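Local coordinates for nigerythrin (Desulfovibrio vulgaris subsp. vulgaris, PDB 1YUZ), which shows NADH peroxidase activity in vitro and carries a hemerythrin-like diiron centre and a rubredoxin-like iron centre, at residues Ser22-Gly27 with Tyr123-Arg128. Numbering follows the deposited sequence. Where two conformers were deposited one is given.
Sequences SKTAVG and YPAFIR
Along the ferritin-like four-helix bundle of nigerythrin, the extended loop that leads into helix 29-56 runs over helix 104-132, where Thr24 and Val26 meet Ala125 and Phe126. The phenyl ring of Phe126 reaches out from the helix with its CE2 corner foremost. The methyl CG2 of Thr24 approaches that corner obliquely, 3.5 Å from Phe126 CE2, while the carbonyl oxygen of Ala25 lies in the ring plane at its edge, 3.7 Å from Phe126 CE2, near the slightly positive C-H rim. Val26 also sits at this edge; although largely exposed, its branched side chain can spare CG2 for Ala125, 3.9 Å from Ala125 CB. A small alanine suits this place because its CB points at the loop and lets the chain come close.

Threonine suits its position by being two-sided. With OG1 beside the backbone N (chi1 -56°) and CG2 anti to that N, the methyl is turned to Phe126 and OG1 to Asp121 and Tyr117, both on helix 104-132. Ser22 helps to shape the loop: its OG accepts from Thr24 N at 3.1 Å, closing an ST turn, and is also hydrogen-bonded to Asp121, whose carboxylate meets Lys23 N. Phenylalanine, flat and buried, reaches both the loop and the neighbouring helices, touching Asn32, Ala35 and the ring of Phe142. Its side chain lies about 10 Å from a bound iron(III) ion at the nearest atoms, outside the coordination shell. Beside an ST turn tied to Asp121, the loop thus packs on the ferritin-like four-helix bundle that houses the diiron site.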
loop_
_atom_site.group_PDB
_atom_site.type_symbol
_atom_site.label_atom_id
_atom_site.label_comp_id
_atom_site.label_asym_id
_atom_site.label_seq_id
_atom_site.Cartn_x
_atom_site.Cartn_y
_atom_site.Cartn_z
ATOM N N SER B 22 2.546 -16.962 -6.782
ATOM C CA SER B 22 1.504 -16.291 -7.550
ATOM C C SER B 22 0.148 -16.979 -7.518
ATOM O O SER B 22 0.056 -18.203 -7.548
ATOM C CB SER B 22 1.954 -16.137 -9.001
ATOM O OG SER B 22 0.904 -15.628 -9.801
ATOM N N LYS B 23 -0.906 -16.171 -7.472
ATOM C CA LYS B 23 -2.274 -16.673 -7.440
ATOM C C LYS B 23 -2.928 -16.388 -8.790
ATOM O O LYS B 23 -4.152 -16.287 -8.894
ATOM C CB LYS B 23 -3.060 -15.963 -6.335
ATOM C CG LYS B 23 -2.392 -16.000 -4.969
ATOM C CD LYS B 23 -3.126 -15.116 -3.972
ATOM C CE LYS B 23 -2.438 -15.120 -2.614
ATOM N NZ LYS B 23 -3.131 -14.227 -1.644
ATOM N N THR B 24 -2.105 -16.270 -9.827
ATOM C CA THR B 24 -2.607 -15.963 -11.159
ATOM C C THR B 24 -2.488 -17.099 -12.171
ATOM O O THR B 24 -1.411 -17.665 -12.370
ATOM C CB THR B 24 -1.880 -14.728 -11.744
ATOM O OG1 THR B 24 -2.014 -13.619 -10.845
ATOM C CG2 THR B 24 -2.470 -14.348 -13.093
ATOM N N ALA B 25 -3.606 -17.420 -12.812
ATOM C CA ALA B 25 -3.627 -18.452 -13.837
ATOM C C ALA B 25 -3.102 -17.783 -15.097
ATOM O O ALA B 25 -3.614 -16.743 -15.513
ATOM C CB ALA B 25 -5.038 -18.940 -14.063
ATOM N N VAL B 26 -2.077 -18.375 -15.697
ATOM C CA VAL B 26 -1.483 -17.815 -16.901
ATOM C C VAL B 26 -1.712 -18.691 -18.122
ATOM O O VAL B 26 -1.314 -19.855 -18.149
ATOM C CB VAL B 26 0.034 -17.608 -16.726
ATOM C CG1 VAL B 26 0.635 -17.041 -18.003
ATOM C CG2 VAL B 26 0.298 -16.671 -15.558
ATOM N N GLY B 27 -2.362 -18.120 -19.129
ATOM C CA GLY B 27 -2.619 -18.843 -20.359
ATOM C C GLY B 27 -1.899 -18.121 -21.477
ATOM O O GLY B 27 -0.856 -17.509 -21.248
ATOM N N TYR B 123 -0.252 -8.601 -13.302
ATOM C CA TYR B 123 0.389 -8.005 -14.459
ATOM C C TYR B 123 1.817 -8.503 -14.669
ATOM O O TYR B 123 2.204 -8.775 -15.804
ATOM C CB TYR B 123 0.281 -6.476 -14.409
ATOM C CG TYR B 123 -1.089 -5.998 -14.867
ATOM C CD1 TYR B 123 -1.876 -5.178 -14.056
ATOM C CD2 TYR B 123 -1.606 -6.384 -16.109
ATOM C CE1 TYR B 123 -3.139 -4.755 -14.466
ATOM C CE2 TYR B 123 -2.867 -5.964 -16.529
ATOM C CZ TYR B 123 -3.628 -5.150 -15.704
ATOM O OH TYR B 123 -4.872 -4.729 -16.124
ATOM N N PRO B 124 2.616 -8.647 -13.595
ATOM C CA PRO B 124 3.973 -9.150 -13.849
ATOM C C PRO B 124 3.925 -10.544 -14.499
ATOM O O PRO B 124 4.739 -10.859 -15.367
ATOM C CB PRO B 124 4.592 -9.178 -12.457
ATOM C CG PRO B 124 3.982 -7.974 -11.817
ATOM C CD PRO B 124 2.517 -8.087 -12.233
ATOM N N ALA B 125 2.960 -11.367 -14.091
ATOM C CA ALA B 125 2.819 -12.713 -14.651
ATOM C C ALA B 125 2.460 -12.634 -16.130
ATOM O O ALA B 125 3.009 -13.370 -16.958
ATOM C CB ALA B 125 1.739 -13.487 -13.900
ATOM N N PHE B 126 1.532 -11.744 -16.461
ATOM C CA PHE B 126 1.098 -11.572 -17.842
ATOM C C PHE B 126 2.190 -10.934 -18.692
ATOM O O PHE B 126 2.344 -11.267 -19.867
ATOM C CB PHE B 126 -0.163 -10.712 -17.890
ATOM C CG PHE B 126 -1.387 -11.385 -17.334
ATOM C CD1 PHE B 126 -2.570 -10.670 -17.187
ATOM C CD2 PHE B 126 -1.372 -12.734 -16.980
ATOM C CE1 PHE B 126 -3.720 -11.280 -16.700
ATOM C CE2 PHE B 126 -2.521 -13.355 -16.491
ATOM C CZ PHE B 126 -3.694 -12.627 -16.352
ATOM N N ILE B 127 2.944 -10.012 -18.105
ATOM C CA ILE B 127 4.032 -9.365 -18.826
ATOM C C ILE B 127 5.077 -10.412 -19.189
ATOM O O ILE B 127 5.547 -10.463 -20.323
ATOM C CB ILE B 127 4.690 -8.262 -17.968
ATOM C CG1 ILE B 127 3.711 -7.099 -17.785
ATOM C CG2 ILE B 127 5.985 -7.789 -18.621
ATOM C CD1 ILE B 127 4.156 -6.082 -16.763
ATOM N N ARG B 128 5.437 -11.248 -18.222
ATOM C CA ARG B 128 6.428 -12.285 -18.458
ATOM C C ARG B 128 5.993 -13.220 -19.580
ATOM O O ARG B 128 6.788 -13.552 -20.459
ATOM C CB ARG B 128 6.669 -13.092 -17.181
ATOM C CG ARG B 128 7.700 -14.190 -17.348
ATOM C CD ARG B 128 9.071 -13.621 -17.681
ATOM N NE ARG B 128 9.988 -14.664 -18.136
ATOM C CZ ARG B 128 11.285 -14.481 -18.360
ATOM N NH1 ARG B 128 11.836 -13.290 -18.169
ATOM N NH2 ARG B 128 12.035 -15.493 -18.775
#